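Side-chain contacts in hypothetical protein TTHA1606 (Thermus thermophilus, PDB 2YYB), which is of unknown function but belongs to the GTP cyclohydrolase I type 2/NIF3 family and probably binds divalent metal ions: residues Arg8-Tyr13 / Asn92-His97; His224-Ala227 / Pro232-Phe235. One frame throughout, in Å; residues are numbered along the deposited sequence.

From the N terminus, helix 3-13 is followed by the strands and helices that lead to strand 92-95, where contact 1 closes a loop of 78 residues. Contact 2 comes much later and closes a short one, the four residues between 224-227 and 232-235. The two loops follow each other along the chain and neither nest nor cross, yet both end on the same mixed sheet: contact 1 ties the N-terminal helix to strand 92-95, contact 2 ties helix 216-229 to 233-235, an outermost strand within this chain. The helices also meet directly, through Leu10 against Leu225 and a probable hydrogen bond between Tyr9 OH and His224 NE2.

Contact 1: residues Arg8-Tyr13 / Asn92-His97; sequences RYLDAY and NLYAAH
Tyr94 sends its ring out with CG opposite the backbone N (chi1 -174°), while Leu10 and Asp11, neighbours on the helix, both set CG opposite their own carbonyl carbons; these choices put Leu10 CD1 over the ring face and Asp11 OD2 at the ring edge, beside the hydroxyl. Leu10 lays CD1, the branch anti to its CA, over one ring face, 4.0 Å from the centroid of the Tyr94 ring and only 8° off its normal, a CH-pi contact centred on the ring. Closer to the backbone, Leu10 CB rests 3.5 Å from Tyr94 CZ. The carboxylate of Asp11 arrives differently, at the edge of the ring and near its plane. There Tyr94 OH donates to Asp11 OD2 over 2.7 Å, meeting the oxygen on its anti side, 19° out of the carboxylate plane. One tyrosine thus illustrates how helix 3-13 is docked on a beta-sheet of the NIF3-family fold: its aromatic face takes the apolar residue, and its hydroxyl satisfies the polar one next in sequence. The helix lies far enough above strand 92-95 for a whole side chain to bridge the gap, the CA atoms of Leu10 and Tyr94 being 9.1 Å apart. Leu10 also packs on Phe60 of the adjacent strand 60-63 and on Leu221 and Leu225 of helix 216-229, so that this leucine is shared between the sheet and a second helix. A phenylalanine in place of Tyr94 would probably leave Asp11 OD2 without this donor and the carboxylate freer to turn. The backbone amide Asp11 N, 3.3 Å from Tyr94 OH, is too poorly angled to bond to it.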
ATOM      1  N   ARG A   8       6.287 -18.068  28.609  1.00 41.70           N
ATOM      2  CA  ARG A   8       6.501 -16.703  29.078  1.00 42.60           C
ATOM      3  C   ARG A   8       7.994 -16.398  29.137  1.00 43.61           C
ATOM      4  O   ARG A   8       8.449 -15.364  28.634  1.00 43.46           O
ATOM      5  CB  ARG A   8       5.898 -16.526  30.468  1.00 43.91           C
ATOM      6  CG  ARG A   8       4.928 -15.370  30.613  1.00 46.06           C
ATOM      7  CD  ARG A   8       3.688 -15.835  31.349  1.00 49.38           C
ATOM      8  NE  ARG A   8       4.028 -16.725  32.458  1.00 52.26           N
ATOM      9  CZ  ARG A   8       3.175 -17.576  33.025  1.00 54.30           C
ATOM     10  NH1 ARG A   8       1.921 -17.649  32.587  1.00 54.98           N
ATOM     11  NH2 ARG A   8       3.576 -18.369  34.018  1.00 54.50           N
ATOM     12  N   TYR A   9       8.757 -17.302  29.745  1.00 43.36           N
ATOM     13  CA  TYR A   9      10.193 -17.111  29.846  1.00 44.18           C
ATOM     14  C   TYR A   9      10.802 -16.947  28.461  1.00 45.30           C
ATOM     15  O   TYR A   9      11.484 -15.954  28.195  1.00 46.83           O
ATOM     16  CB  TYR A   9      10.857 -18.293  30.534  1.00 43.47           C
ATOM     17  CG  TYR A   9      12.369 -18.183  30.570  1.00 45.24           C
ATOM     18  CD1 TYR A   9      13.008 -17.262  31.422  1.00 45.91           C
ATOM     19  CD2 TYR A   9      13.169 -19.009  29.773  1.00 43.82           C
ATOM     20  CE1 TYR A   9      14.416 -17.177  31.483  1.00 43.20           C
ATOM     21  CE2 TYR A   9      14.567 -18.927  29.828  1.00 43.89           C
ATOM     22  CZ  TYR A   9      15.180 -18.012  30.685  1.00 44.41           C
ATOM     23  OH  TYR A   9      16.552 -17.951  30.747  1.00 44.93           O
ATOM     24  N   LEU A  10      10.555 -17.916  27.577  1.00 44.45           N
ATOM     25  CA  LEU A  10      11.101 -17.863  26.223  1.00 43.09           C
ATOM     26  C   LEU A  10      10.766 -16.581  25.475  1.00 42.69           C
ATOM     27  O   LEU A  10      11.640 -15.982  24.851  1.00 42.44           O
ATOM     28  CB  LEU A  10      10.643 -19.076  25.423  1.00 42.17           C
ATOM     29  CG  LEU A  10      11.303 -20.355  25.943  1.00 41.93           C
ATOM     30  CD1 LEU A  10      10.814 -21.565  25.153  1.00 41.22           C
ATOM     31  CD2 LEU A  10      12.811 -20.205  25.822  1.00 41.16           C
ATOM     32  N   ASP A  11       9.516 -16.148  25.537  1.00 41.94           N
ATOM     33  CA  ASP A  11       9.145 -14.919  24.856  1.00 42.29           C
ATOM     34  C   ASP A  11       9.984 -13.779  25.440  1.00 43.92           C
ATOM     35  O   ASP A  11      10.391 -12.849  24.733  1.00 45.41           O
ATOM     36  CB  ASP A  11       7.659 -14.630  25.054  1.00 39.80           C
ATOM     37  CG  ASP A  11       6.764 -15.661  24.377  1.00 39.82           C
ATOM     38  OD1 ASP A  11       5.568 -15.703  24.709  1.00 36.33           O
ATOM     39  OD2 ASP A  11       7.245 -16.421  23.506  1.00 41.32           O
ATOM     40  N   ALA A  12      10.257 -13.868  26.735  1.00 44.47           N
ATOM     41  CA  ALA A  12      11.034 -12.844  27.418  1.00 45.75           C
ATOM     42  C   ALA A  12      12.501 -12.899  27.021  1.00 46.43           C
ATOM     43  O   ALA A  12      13.066 -11.907  26.552  1.00 47.53           O
ATOM     44  CB  ALA A  12      10.906 -13.017  28.917  1.00 46.89           C
ATOM     45  N   TYR A  13      13.096 -14.073  27.211  1.00 45.53           N
ATOM     46  CA  TYR A  13      14.499 -14.316  26.920  1.00 45.84           C
ATOM     47  C   TYR A  13      14.886 -13.990  25.498  1.00 47.78           C
ATOM     48  O   TYR A  13      15.966 -13.461  25.259  1.00 50.49           O
ATOM     49  CB  TYR A  13      14.841 -15.776  27.216  1.00 45.31           C
ATOM     50  CG  TYR A  13      16.296 -16.135  27.023  1.00 44.02           C
ATOM     51  CD1 TYR A  13      17.293 -15.582  27.832  1.00 44.76           C
ATOM     52  CD2 TYR A  13      16.674 -17.040  26.042  1.00 43.84           C
ATOM     53  CE1 TYR A  13      18.636 -15.932  27.663  1.00 45.35           C
ATOM     54  CE2 TYR A  13      18.005 -17.399  25.861  1.00 44.66           C
ATOM     55  CZ  TYR A  13      18.986 -16.846  26.670  1.00 46.52           C
ATOM     56  OH  TYR A  13      20.303 -17.226  26.482  1.00 48.18           O
ATOM     57  N   ASN A  92       3.949 -29.583  22.388  1.00 28.46           N
ATOM     58  CA  ASN A  92       3.819 -28.135  22.272  1.00 28.33           C
ATOM     59  C   ASN A  92       4.802 -27.735  21.173  1.00 28.59           C
ATOM     60  O   ASN A  92       5.923 -28.247  21.139  1.00 28.86           O
ATOM     61  CB  ASN A  92       4.237 -27.430  23.563  1.00 27.33           C
ATOM     62  CG  ASN A  92       3.270 -27.649  24.701  1.00 28.09           C
ATOM     63  OD1 ASN A  92       2.147 -27.132  24.713  1.00 27.62           O
ATOM     64  ND2 ASN A  92       3.709 -28.409  25.684  1.00 29.61           N
ATOM     65  N   LEU A  93       4.382 -26.844  20.271  1.00 27.36           N
ATOM     66  CA  LEU A  93       5.246 -26.375  19.185  1.00 24.60           C
ATOM     67  C   LEU A  93       5.540 -24.916  19.425  1.00 25.47           C
ATOM     68  O   LEU A  93       4.614 -24.092  19.421  1.00 24.40           O
ATOM     69  CB  LEU A  93       4.575 -26.501  17.815  1.00 20.85           C
ATOM     70  CG  LEU A  93       5.554 -26.195  16.673  1.00 19.35           C
ATOM     71  CD1 LEU A  93       6.684 -27.218  16.688  1.00 16.25           C
ATOM     72  CD2 LEU A  93       4.849 -26.215  15.337  1.00 19.09           C
ATOM     73  N   TYR A  94       6.821 -24.614  19.649  1.00 25.48           N
ATOM     74  CA  TYR A  94       7.290 -23.250  19.895  1.00 27.29           C
ATOM     75  C   TYR A  94       8.257 -22.866  18.756  1.00 30.03           C
ATOM     76  O   TYR A  94       9.293 -23.525  18.538  1.00 31.95           O
ATOM     77  CB  TYR A  94       8.013 -23.168  21.245  1.00 26.25           C
ATOM     78  CG  TYR A  94       8.395 -21.761  21.643  1.00 27.30           C
ATOM     79  CD1 TYR A  94       7.518 -20.967  22.363  1.00 29.59           C
ATOM     80  CD2 TYR A  94       9.616 -21.214  21.266  1.00 28.39           C
ATOM     81  CE1 TYR A  94       7.845 -19.642  22.707  1.00 33.44           C
ATOM     82  CE2 TYR A  94       9.960 -19.905  21.598  1.00 31.51           C
ATOM     83  CZ  TYR A  94       9.071 -19.120  22.325  1.00 33.49           C
ATOM     84  OH  TYR A  94       9.411 -17.837  22.711  1.00 34.08           O
ATOM     85  N   ALA A  95       7.929 -21.806  18.030  1.00 30.48           N
ATOM     86  CA  ALA A  95       8.770 -21.391  16.916  1.00 32.92           C
ATOM     87  C   ALA A  95       9.504 -20.077  17.210  1.00 34.41           C
ATOM     88  O   ALA A  95       8.926 -19.140  17.774  1.00 34.74           O
ATOM     89  CB  ALA A  95       7.907 -21.270  15.625  1.00 30.40           C
ATOM     90  N   ALA A  96      10.781 -20.028  16.835  1.00 35.59           N
ATOM     91  CA  ALA A  96      11.621 -18.840  17.037  1.00 38.59           C
ATOM     92  C   ALA A  96      12.443 -18.600  15.768  1.00 40.15           C
ATOM     93  O   ALA A  96      13.427 -19.297  15.517  1.00 38.16           O
ATOM     94  CB  ALA A  96      12.549 -19.039  18.241  1.00 37.63           C
ATOM     95  N   HIS A  97      12.030 -17.605  14.979  1.00 43.11           N
ATOM     96  CA  HIS A  97      12.691 -17.283  13.716  1.00 44.79           C
ATOM     97  C   HIS A  97      13.823 -16.247  13.821  1.00 45.88           C
ATOM     98  O   HIS A  97      14.949 -16.577  14.217  1.00 43.47           O
ATOM     99  CB  HIS A  97      11.653 -16.788  12.713  1.00 46.58           C
ATOM    100  CG  HIS A  97      12.162 -16.710  11.309  1.00 50.49           C
ATOM    101  ND1 HIS A  97      11.492 -16.033  10.316  1.00 51.93           N
ATOM    102  CD2 HIS A  97      13.251 -17.264  10.722  1.00 53.14           C
ATOM    103  CE1 HIS A  97      12.143 -16.174   9.174  1.00 54.24           C
ATOM    104  NE2 HIS A  97      13.215 -16.919   9.393  1.00 55.08           N
TER

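Contact 2: residues His224-Ala227 / Pro232-Phe235; sequences HLEA and PWVF
A tight helix-to-strand connection, in which helix 216-229 gives way after a short turn to strand 233-235, brings Glu226 against Pro232 and Trp233. The strand is one of the two outermost strands of the five-stranded sheet within this chain and runs parallel to strand 39-42, and Trp233 folds back over the helix that precedes it. The turn is short enough to leave the CA atoms of Glu226 and Pro232 just 5.8 Å apart. Glu226 spans the remaining gap with an extended chain, CG opposite the backbone N (chi1 177°), which carries its carboxylate to the edge of the indole. Trp233 takes the less roomy first torsion, with CG lying between the backbone N and the carbonyl carbon (chi1 67°), and this swings the ring toward the helix. Carboxylate and indole stand nearly upright to one another, their planes 83° apart. Near the plane of the ring, Glu226 OE2 faces the pyrrole rim, 3.2 Å from Trp233 NE1 and equally far from Trp233 CD1. The aliphatic part of the glutamate also touches this rim, with Glu226 CB 4.0 Å from Trp233 CD1. Earlier in the helix, Lys219, Ala222 and Ala223 also pack on the indole, so the glutamate covers just part of it. The site is at the surface, well away from the predicted metal ligands, and solvent takes part in it. Pro232 and Val234 form backbone hydrogen bonds with Val39 and Ala41 of strand 39-42, whereas the amide between them turns to a water. That water bridges helix and strand: it accepts from Trp233 N at 3.1 Å and donates, over the same length of 3.1 Å, to the second carboxylate oxygen, Glu226 OE1.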
ATOM      1  N   HIS A 224      20.294 -24.198  27.188  1.00 42.00           N
ATOM      2  CA  HIS A 224      20.094 -23.097  28.112  1.00 41.19           C
ATOM      3  C   HIS A 224      18.974 -23.473  29.066  1.00 41.40           C
ATOM      4  O   HIS A 224      19.122 -23.356  30.278  1.00 42.88           O
ATOM      5  CB  HIS A 224      19.723 -21.843  27.337  1.00 41.35           C
ATOM      6  CG  HIS A 224      19.372 -20.672  28.197  1.00 43.08           C
ATOM      7  ND1 HIS A 224      20.215 -20.176  29.164  1.00 44.95           N
ATOM      8  CD2 HIS A 224      18.296 -19.850  28.181  1.00 44.10           C
ATOM      9  CE1 HIS A 224      19.678 -19.097  29.705  1.00 45.08           C
ATOM     10  NE2 HIS A 224      18.513 -18.877  29.127  1.00 44.38           N
ATOM     11  N   LEU A 225      17.861 -23.955  28.521  1.00 40.65           N
ATOM     12  CA  LEU A 225      16.733 -24.323  29.360  1.00 40.00           C
ATOM     13  C   LEU A 225      17.068 -25.471  30.303  1.00 39.74           C
ATOM     14  O   LEU A 225      16.470 -25.582  31.356  1.00 41.30           O
ATOM     15  CB  LEU A 225      15.507 -24.677  28.511  1.00 37.61           C
ATOM     16  CG  LEU A 225      14.919 -23.608  27.583  1.00 36.95           C
ATOM     17  CD1 LEU A 225      13.856 -24.245  26.695  1.00 35.87           C
ATOM     18  CD2 LEU A 225      14.330 -22.461  28.380  1.00 35.26           C
ATOM     19  N   GLU A 226      18.017 -26.325  29.943  1.00 40.26           N
ATOM     20  CA  GLU A 226      18.373 -27.436  30.828  1.00 42.50           C
ATOM     21  C   GLU A 226      19.269 -26.959  31.959  1.00 44.43           C
ATOM     22  O   GLU A 226      19.335 -27.575  33.025  1.00 43.18           O
ATOM     23  CB  GLU A 226      19.114 -28.533  30.078  1.00 42.32           C
ATOM     24  CG  GLU A 226      19.563 -29.667  30.988  1.00 46.73           C
ATOM     25  CD  GLU A 226      20.154 -30.836  30.218  1.00 51.09           C
ATOM     26  OE1 GLU A 226      20.061 -31.985  30.709  1.00 52.43           O
ATOM     27  OE2 GLU A 226      20.721 -30.612  29.118  1.00 53.91           O
ATOM     28  N   ALA A 227      19.969 -25.858  31.705  1.00 45.64           N
ATOM     29  CA  ALA A 227      20.874 -25.294  32.680  1.00 45.85           C
ATOM     30  C   ALA A 227      20.084 -24.527  33.703  1.00 46.39           C
ATOM     31  O   ALA A 227      20.430 -24.510  34.874  1.00 47.91           O
ATOM     32  CB  ALA A 227      21.874 -24.363  31.994  1.00 45.11           C
ATOM     33  N   PRO A 232      15.412 -31.977  30.476  1.00 38.78           N
ATOM     34  CA  PRO A 232      16.318 -32.717  29.604  1.00 39.77           C
ATOM     35  C   PRO A 232      15.890 -32.417  28.160  1.00 41.35           C
ATOM     36  O   PRO A 232      14.749 -32.000  27.919  1.00 40.83           O
ATOM     37  CB  PRO A 232      16.052 -34.164  29.990  1.00 37.96           C
ATOM     38  CG  PRO A 232      14.598 -34.138  30.393  1.00 37.69           C
ATOM     39  CD  PRO A 232      14.529 -32.888  31.221  1.00 38.05           C
ATOM     40  N   TRP A 233      16.789 -32.609  27.199  1.00 42.12           N
ATOM     41  CA  TRP A 233      16.418 -32.352  25.817  1.00 42.34           C
ATOM     42  C   TRP A 233      17.096 -33.289  24.840  1.00 41.28           C
ATOM     43  O   TRP A 233      18.078 -33.944  25.172  1.00 41.85           O
ATOM     44  CB  TRP A 233      16.704 -30.892  25.432  1.00 43.36           C
ATOM     45  CG  TRP A 233      18.159 -30.509  25.393  1.00 45.81           C
ATOM     46  CD1 TRP A 233      18.953 -30.214  26.459  1.00 46.27           C
ATOM     47  CD2 TRP A 233      18.997 -30.399  24.226  1.00 45.73           C
ATOM     48  NE1 TRP A 233      20.231 -29.925  26.035  1.00 47.01           N
ATOM     49  CE2 TRP A 233      20.288 -30.034  24.669  1.00 45.84           C
ATOM     50  CE3 TRP A 233      18.781 -30.572  22.851  1.00 44.93           C
ATOM     51  CZ2 TRP A 233      21.366 -29.841  23.788  1.00 46.39           C
ATOM     52  CZ3 TRP A 233      19.860 -30.377  21.966  1.00 45.90           C
ATOM     53  CH2 TRP A 233      21.133 -30.016  22.445  1.00 45.17           C
ATOM     54  N   VAL A 234      16.539 -33.363  23.639  1.00 40.44           N
ATOM     55  CA  VAL A 234      17.076 -34.198  22.578  1.00 39.54           C
ATOM     56  C   VAL A 234      17.052 -33.405  21.269  1.00 39.03           C
ATOM     57  O   VAL A 234      16.185 -32.562  21.073  1.00 38.35           O
ATOM     58  CB  VAL A 234      16.236 -35.469  22.409  1.00 38.76           C
ATOM     59  CG1 VAL A 234      14.789 -35.103  22.147  1.00 39.46           C
ATOM     60  CG2 VAL A 234      16.779 -36.294  21.268  1.00 40.21           C
ATOM     61  N   PHE A 235      18.015 -33.652  20.386  1.00 39.07           N
ATOM     62  CA  PHE A 235      18.042 -32.955  19.105  1.00 38.22           C
ATOM     63  C   PHE A 235      17.463 -33.880  18.046  1.00 37.33           C
ATOM     64  O   PHE A 235      17.901 -35.018  17.894  1.00 35.39           O
ATOM     65  CB  PHE A 235      19.466 -32.548  18.706  1.00 36.32           C
ATOM     66  CG  PHE A 235      19.556 -31.917  17.330  1.00 35.76           C
ATOM     67  CD1 PHE A 235      19.038 -30.650  17.088  1.00 35.60           C
ATOM     68  CD2 PHE A 235      20.153 -32.600  16.271  1.00 35.71           C
ATOM     69  CE1 PHE A 235      19.117 -30.070  15.808  1.00 33.98           C
ATOM     70  CE2 PHE A 235      20.233 -32.030  14.991  1.00 33.31           C
ATOM     71  CZ  PHE A 235      19.718 -30.769  14.761  1.00 32.95           C
TER
HETATM   72  O   HOH W   1      19.602 -33.612  28.085  1.00 22.16           O